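Local coordinates for protein DNA-entry nuclease (Competence-specific nuclease) (Streptococcus agalactiae ILRI112, PDB 4QGO) that probably cleaves DNA without marked sequence specificity, as a metal-dependent nuclease of the beta-beta-alpha (His-Me finger) class linked to virulence, at residues A[6-11]-A[212-217]; A[138-143]-A[208-213]; A[96-101]-A[220-225]. The protein carries 1 engineered substitution. One frame throughout, in Å; residues are numbered along the deposited sequence.

Interactions 1 and 3 flank the C-terminal hairpin, strands 213-215 and 222-224, and interaction 2 anchors the loop leading into it. Interactions 1 and 2 share Ser212 and Tyr213, and their centres lie about 9 Å apart; Tyr217 OH probably hydrogen-bonds Asn208 O at 2.8 Å, joining them directly. Interactions 1 and 3, centres about 11 Å apart, use neighbouring strands, joined by the probable bond from Thr223 N to Thr214 O at 2.9 Å. Interaction 2, its centre about 10 Å from that of interaction 3, joins the 208-213 loop to the junction of strand 135-139 and helix 140-144. A sulfate ion, probably from the crystallisation liquor, lies about 5 Å from the His141 side chain there.

Interaction 1 (A[6-11]-A[212-217]); sequences SSVDTS and SYTMDY
Ser7 meets strand 213-215 through a single direct hydrogen bond, in which Met215 N donates to Ser7 OG at 3.0 Å with an N-H...O angle of 151°. A chi1 of 63° sets OG between the backbone N and the carbonyl carbon of Ser7, aimed at the strand edge. The same hydroxyl is also bonded to Ala4 O, so it links the beginning of the chain to the hairpin. Ser7 was deposited in two conformers, and this geometry belongs to one of them.

Two waters make the other polar links. One is held by Met215 O, Tyr217 N and Ser6 OG, the last at 2.8 Å; it donates to the carbonyl and accepts from the amide. A second lies within 2.9 Å of both Ser7 O and Tyr213 O, although it has more acceptors near it than protons to give.

Van der Waals contact centres on Tyr217. With chi1 at -63° its CG is anti to the carbonyl carbon, which brings the CE2, CZ and OH side of the ring to Ser6 and Ser7. Ser6 O lies near the ring plane at the edge, 3.5 Å from Tyr217 CE2, while Ser7 CB approaches obliquely, 3.3 Å from Tyr217 OH. That hydroxyl is bonded to Asn208 O. Val8 CG2 adds a loose methyl contact to Thr214 CG2 at 4.3 Å.

Beyond the contact, Ser11 N-caps helix 12-22, and Thr214 pairs through its backbone with Thr223. Met215 N, Met215 O and Tyr213 O appear to be served by a serine side chain and two waters in place of a third strand. The chemistry suggests that the N-terminal loop satisfies this outer hairpin edge through a hydroxyl and waters, without pairing as a strand.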
# COMPACT_ATOMS: atom_id res chain seq x y z
N SER A 6 13.49 -13.38 0.40
CA SER A 6 12.09 -12.97 0.51
C SER A 6 11.90 -11.46 0.29
O SER A 6 10.80 -11.01 -0.01
CB SER A 6 11.49 -13.39 1.85
OG SER A 6 12.18 -12.80 2.93
N SER A 7 12.97 -10.69 0.44
CA SER A 7 12.89 -9.24 0.24
C SER A 7 13.59 -8.81 -1.04
O SER A 7 14.00 -7.65 -1.18
CB SER A 7 13.46 -8.47 1.44
OG SER A 7 14.84 -8.77 1.61
N VAL A 8 13.74 -9.74 -1.97
CA VAL A 8 14.16 -9.41 -3.33
C VAL A 8 12.91 -9.63 -4.18
O VAL A 8 12.36 -10.74 -4.23
CB VAL A 8 15.31 -10.31 -3.82
CG1 VAL A 8 15.60 -10.06 -5.30
CG2 VAL A 8 16.56 -10.07 -2.96
N ASP A 9 12.46 -8.56 -4.82
CA ASP A 9 11.11 -8.54 -5.39
C ASP A 9 10.85 -9.54 -6.51
O ASP A 9 9.71 -9.95 -6.73
CB ASP A 9 10.69 -7.11 -5.79
CG ASP A 9 11.56 -6.51 -6.88
OD1 ASP A 9 12.65 -7.03 -7.18
OD2 ASP A 9 11.14 -5.46 -7.42
N THR A 10 11.92 -9.97 -7.18
CA THR A 10 11.80 -10.86 -8.33
C THR A 10 12.06 -12.31 -7.97
O THR A 10 11.93 -13.20 -8.82
CB THR A 10 12.77 -10.44 -9.45
OG1 THR A 10 14.09 -10.34 -8.92
CG2 THR A 10 12.37 -9.11 -10.06
N SER A 11 12.43 -12.58 -6.72
CA SER A 11 12.84 -13.93 -6.35
C SER A 11 11.68 -14.93 -6.33
O SER A 11 10.51 -14.55 -6.21
CB SER A 11 13.51 -13.94 -4.98
OG SER A 11 12.55 -13.77 -3.95
N SER A 212 18.69 -1.73 -2.73
CA SER A 212 20.00 -1.63 -2.09
C SER A 212 20.10 -2.37 -0.76
O SER A 212 21.13 -2.30 -0.10
CB SER A 212 20.38 -0.17 -1.87
OG SER A 212 19.64 0.38 -0.79
N TYR A 213 19.04 -3.05 -0.35
CA TYR A 213 19.10 -3.77 0.91
C TYR A 213 18.11 -4.92 0.97
O TYR A 213 17.23 -5.03 0.12
CB TYR A 213 18.91 -2.82 2.10
CG TYR A 213 17.54 -2.15 2.27
CD1 TYR A 213 16.42 -2.87 2.69
CD2 TYR A 213 17.41 -0.78 2.10
CE1 TYR A 213 15.20 -2.24 2.87
CE2 TYR A 213 16.19 -0.13 2.30
CZ TYR A 213 15.09 -0.87 2.70
OH TYR A 213 13.88 -0.25 2.91
N THR A 214 18.26 -5.76 1.99
CA THR A 214 17.24 -6.75 2.29
C THR A 214 16.67 -6.51 3.67
O THR A 214 17.31 -5.92 4.54
CB THR A 214 17.78 -8.20 2.16
OG1 THR A 214 18.92 -8.36 3.01
CG2 THR A 214 18.16 -8.49 0.72
N MET A 215 15.44 -6.95 3.87
CA MET A 215 14.77 -6.81 5.16
C MET A 215 14.27 -8.16 5.67
O MET A 215 13.77 -8.97 4.90
CB MET A 215 13.58 -5.86 5.04
CG MET A 215 12.89 -5.63 6.38
SD MET A 215 11.39 -4.64 6.27
CE MET A 215 12.05 -2.99 6.10
N ASP A 216 14.41 -8.38 6.97
CA ASP A 216 13.77 -9.51 7.64
C ASP A 216 12.39 -9.01 8.06
O ASP A 216 12.27 -8.16 8.95
CB ASP A 216 14.58 -9.89 8.88
CG ASP A 216 14.04 -11.13 9.59
OD1 ASP A 216 12.89 -11.53 9.31
OD2 ASP A 216 14.76 -11.70 10.43
N TYR A 217 11.34 -9.52 7.41
CA TYR A 217 9.99 -9.03 7.66
C TYR A 217 9.48 -9.43 9.03
O TYR A 217 8.51 -8.85 9.54
CB TYR A 217 9.01 -9.48 6.57
CG TYR A 217 9.36 -8.91 5.21
CD1 TYR A 217 9.26 -7.55 4.95
CD2 TYR A 217 9.79 -9.75 4.18
CE1 TYR A 217 9.59 -7.03 3.72
CE2 TYR A 217 10.13 -9.24 2.94
CZ TYR A 217 10.04 -7.88 2.72
OH TYR A 217 10.38 -7.39 1.48
O HOH W 1 12.25 -11.55 5.45
O HOH W 2 14.38 -5.01 0.07

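Interaction 2 (A[138-143]-A[208-213]); sequences QTAHSN and NTQASY
The junction between strand 135-139 and helix 140-144, which follows the antiparallel pair with strand 108-112 in a manner consistent with the beta-beta-alpha fold, is contacted here by the loop 208-213. Thr139, the N-cap residue, stands at its centre. Asn208 OD1 accepts the N-H of Thr139 N at 2.8 Å, nearly straight at 169° and in the carbonyl plane. Thr139 OG1 donates to Thr209 O at 2.7 Å, from well above that carbonyl plane, and accepts the capping bond from Ser142 N at 3.1 Å. The Ser142 hydroxyl sits between Thr139 OG1 and a weak approach to Asn208 OD1, and which of them receives its proton is unsettled.

Gln210 reaches the amide of His141 in the first turn. Bent at chi2 (143°), it brings Gln210 OE1 to 2.9 Å from His141 N, the donor lying out of the amide plane; its NE2 is held by Asp102. Tyr213 OH, bonded to Ala107 O, packs 3.2 Å from Thr139 CG2, and Gln210 CB sits 3.4 Å above the Tyr213 ring plane, toward its rim. His141 ND1 is bonded to Tyr104 OH.

Thr139 N, His141 N and Ser142 N are therefore met by side-chain oxygens from two sources, Thr139 itself and the loop. Asn208, tied by ND2 to Pro186 O and Thr137 O, and Gln210 probably fix the first turn, and with it the base of His141.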
# COMPACT_ATOMS: atom_id res chain seq x y z
N GLN A 138 7.29 0.92 5.69
CA GLN A 138 7.31 0.72 4.25
C GLN A 138 8.63 1.23 3.68
O GLN A 138 9.13 2.30 4.08
CB GLN A 138 6.14 1.45 3.59
CG GLN A 138 5.96 1.08 2.11
CD GLN A 138 4.69 1.65 1.53
OE1 GLN A 138 4.24 2.73 1.93
NE2 GLN A 138 4.09 0.93 0.58
N THR A 139 9.19 0.48 2.74
CA THR A 139 10.45 0.94 2.16
C THR A 139 10.26 2.32 1.50
O THR A 139 9.18 2.64 0.98
CB THR A 139 11.06 -0.05 1.15
OG1 THR A 139 10.23 -0.10 -0.03
CG2 THR A 139 11.19 -1.43 1.77
N ALA A 140 11.31 3.14 1.56
CA ALA A 140 11.24 4.45 0.92
C ALA A 140 10.91 4.32 -0.55
O ALA A 140 10.10 5.08 -1.07
CB ALA A 140 12.56 5.20 1.11
N HIS A 141 11.53 3.35 -1.23
CA HIS A 141 11.25 3.15 -2.64
C HIS A 141 9.79 2.82 -2.91
O HIS A 141 9.16 3.42 -3.78
CB HIS A 141 12.09 2.02 -3.22
CG HIS A 141 11.64 1.62 -4.58
ND1 HIS A 141 11.88 2.38 -5.70
CD2 HIS A 141 10.90 0.56 -4.99
CE1 HIS A 141 11.34 1.79 -6.75
NE2 HIS A 141 10.74 0.68 -6.35
N SER A 142 9.25 1.85 -2.17
CA SER A 142 7.90 1.41 -2.48
C SER A 142 6.83 2.41 -2.02
O SER A 142 5.75 2.47 -2.59
CB SER A 142 7.64 -0.02 -1.96
OG SER A 142 7.50 -0.06 -0.54
N ASN A 143 7.15 3.22 -1.01
CA ASN A 143 6.28 4.32 -0.62
C ASN A 143 6.29 5.45 -1.64
O ASN A 143 5.23 5.91 -2.08
CB ASN A 143 6.72 4.85 0.76
CG ASN A 143 5.83 5.97 1.25
OD1 ASN A 143 4.71 5.74 1.69
ND2 ASN A 143 6.34 7.20 1.20
N ASN A 208 7.30 -4.65 -0.81
CA ASN A 208 7.88 -3.83 0.24
C ASN A 208 9.37 -4.07 0.30
O ASN A 208 9.91 -4.65 1.25
CB ASN A 208 7.23 -4.13 1.59
CG ASN A 208 7.40 -3.00 2.57
OD1 ASN A 208 7.81 -1.89 2.19
ND2 ASN A 208 7.09 -3.26 3.84
N THR A 209 10.03 -3.62 -0.77
CA THR A 209 11.43 -3.91 -1.02
C THR A 209 12.16 -2.66 -1.48
O THR A 209 11.55 -1.66 -1.87
CB THR A 209 11.58 -5.00 -2.11
OG1 THR A 209 10.96 -4.56 -3.33
CG2 THR A 209 10.94 -6.32 -1.66
N GLN A 210 13.49 -2.73 -1.47
CA GLN A 210 14.33 -1.64 -1.95
C GLN A 210 15.58 -2.31 -2.52
O GLN A 210 16.09 -3.26 -1.92
CB GLN A 210 14.67 -0.70 -0.79
CG GLN A 210 15.34 0.63 -1.18
CD GLN A 210 14.88 1.80 -0.31
OE1 GLN A 210 13.70 1.92 0.04
NE2 GLN A 210 15.81 2.67 0.05
N ALA A 211 16.07 -1.83 -3.66
CA ALA A 211 17.11 -2.56 -4.39
C ALA A 211 18.42 -2.68 -3.61
O ALA A 211 19.17 -3.65 -3.79
CB ALA A 211 17.36 -1.92 -5.74
N SER A 212 18.69 -1.73 -2.73
CA SER A 212 20.00 -1.63 -2.09
C SER A 212 20.10 -2.37 -0.76
O SER A 212 21.13 -2.30 -0.10
CB SER A 212 20.38 -0.17 -1.87
OG SER A 212 19.64 0.38 -0.79
N TYR A 213 19.04 -3.05 -0.35
CA TYR A 213 19.10 -3.77 0.91
C TYR A 213 18.11 -4.92 0.97
O TYR A 213 17.23 -5.03 0.12
CB TYR A 213 18.91 -2.82 2.10
CG TYR A 213 17.54 -2.15 2.27
CD1 TYR A 213 16.42 -2.87 2.69
CD2 TYR A 213 17.41 -0.78 2.10
CE1 TYR A 213 15.20 -2.24 2.87
CE2 TYR A 213 16.19 -0.13 2.30
CZ TYR A 213 15.09 -0.87 2.70
OH TYR A 213 13.88 -0.25 2.91

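Interaction 3 (A[96-101]-A[220-225])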
# COMPACT_ATOMS: atom_id res chain seq x y z
N HIS A 96 12.76 0.07 12.08
CA HIS A 96 14.18 0.13 12.38
C HIS A 96 14.88 0.89 11.28
O HIS A 96 15.31 0.31 10.29
CB HIS A 96 14.76 -1.28 12.53
CG HIS A 96 14.21 -2.02 13.71
ND1 HIS A 96 14.55 -1.70 15.01
CD2 HIS A 96 13.31 -3.03 13.79
CE1 HIS A 96 13.90 -2.50 15.84
NE2 HIS A 96 13.14 -3.31 15.12
N GLN A 97 14.97 2.19 11.45
CA GLN A 97 15.54 3.05 10.43
C GLN A 97 17.04 2.79 10.23
O GLN A 97 17.77 2.50 11.18
CB GLN A 97 15.32 4.51 10.80
CG GLN A 97 15.68 5.51 9.71
CD GLN A 97 14.85 5.33 8.45
OE1 GLN A 97 15.15 4.47 7.62
NE2 GLN A 97 13.80 6.13 8.31
N VAL A 98 17.47 2.92 8.98
CA VAL A 98 18.87 2.75 8.57
C VAL A 98 19.19 3.81 7.52
O VAL A 98 18.36 4.07 6.65
CB VAL A 98 19.09 1.34 7.93
CG1 VAL A 98 20.50 1.20 7.38
CG2 VAL A 98 18.79 0.22 8.92
N ALA A 99 20.37 4.43 7.59
CA ALA A 99 20.83 5.30 6.51
C ALA A 99 21.34 4.39 5.40
O ALA A 99 22.19 3.54 5.65
CB ALA A 99 21.95 6.20 7.03
N THR A 100 20.81 4.54 4.19
CA THR A 100 21.15 3.64 3.08
C THR A 100 22.31 4.17 2.25
O THR A 100 22.79 5.29 2.46
CB THR A 100 19.96 3.49 2.14
OG1 THR A 100 19.60 4.79 1.65
CG2 THR A 100 18.76 2.88 2.87
N ASN A 101 22.76 3.35 1.30
CA ASN A 101 23.71 3.77 0.28
C ASN A 101 23.03 3.94 -1.07
O ASN A 101 23.51 3.47 -2.10
CB ASN A 101 24.86 2.77 0.16
CG ASN A 101 25.58 2.61 1.46
OD1 ASN A 101 26.21 3.55 1.96
ND2 ASN A 101 25.49 1.42 2.02
N GLY A 220 11.68 -6.43 10.93
CA GLY A 220 11.97 -5.16 10.29
C GLY A 220 13.45 -4.83 10.22
O GLY A 220 13.80 -3.75 9.75
N GLU A 221 14.31 -5.75 10.66
CA GLU A 221 15.77 -5.51 10.62
C GLU A 221 16.28 -5.49 9.18
O GLU A 221 16.00 -6.40 8.39
CB GLU A 221 16.53 -6.57 11.42
CG GLU A 221 18.04 -6.37 11.45
CD GLU A 221 18.79 -7.53 12.09
OE1 GLU A 221 19.87 -7.27 12.66
OE2 GLU A 221 18.33 -8.70 11.97
N ILE A 222 17.03 -4.45 8.86
CA ILE A 222 17.53 -4.25 7.51
C ILE A 222 19.02 -4.55 7.42
O ILE A 222 19.79 -4.13 8.29
CB ILE A 222 17.27 -2.81 7.08
CG1 ILE A 222 15.76 -2.61 6.88
CG2 ILE A 222 18.04 -2.47 5.80
CD1 ILE A 222 15.37 -1.17 6.91
N THR A 223 19.40 -5.26 6.38
CA THR A 223 20.80 -5.51 6.08
C THR A 223 21.15 -4.83 4.75
O THR A 223 20.63 -5.22 3.71
CB THR A 223 21.07 -7.02 5.99
OG1 THR A 223 20.74 -7.62 7.25
CG2 THR A 223 22.54 -7.28 5.69
N LEU A 224 22.01 -3.81 4.79
CA LEU A 224 22.40 -3.11 3.57
C LEU A 224 23.24 -4.01 2.68
O LEU A 224 24.01 -4.82 3.18
CB LEU A 224 23.18 -1.84 3.92
CG LEU A 224 22.43 -0.83 4.80
CD1 LEU A 224 23.33 0.36 5.13
CD2 LEU A 224 21.14 -0.35 4.13
N ASN A 225 23.08 -3.87 1.37
CA ASN A 225 23.89 -4.65 0.44
C ASN A 225 25.35 -4.22 0.54
O ASN A 225 25.62 -3.09 0.94
CB ASN A 225 23.42 -4.49 -1.01
CG ASN A 225 22.06 -5.14 -1.27
OD1 ASN A 225 21.58 -5.96 -0.49
ND2 ASN A 225 21.45 -4.78 -2.40
OXT ASN A 225 26.26 -4.99 0.21
O HOH W 3 12.71 -1.09 9.44
O HOH W 4 17.30 -2.10 10.60
O HOH W 5 24.27 -0.71 0.56
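Val98, in one of its two modelled conformers, divides its methyls between two residues of strand 222-224. Val98 CG1 is anti to the backbone N (chi1 174°) and meets Leu224 CD2 at 3.7 Å, while Val98 CG2 touches Ile222 CB at 3.9 Å; in both pairs the side chains run antiparallel alongside each other. Leu224 CD1 lies 3.4 Å from Ala99 O, and the leucine crosses Asn101 at about a right angle, with Asn101 ND2 3.9 Å from Leu224 CD1. At the other end Gly220 C and Glu221 N lie oblique to the His96 ring, His96 CD2 being 4.0 Å from Gly220 C. Gly220 and Glu221 form a G1 beta bulge facing Asp216.

The touching parts run in nearly the same direction, 19° apart, but no direct hydrogen bond joins them. Waters bridge the gap: one accepts from His96 N and probably donates to Gly220 O, another donates to His96 O and accepts from Ile222 N, and a third connects Asn101 ND2 with Asn225 O. The loop is thus laid on the hairpin by methyl packing in the middle and water-mediated polar links at the ends, a surface contact apolar at its core and solvated along its margins.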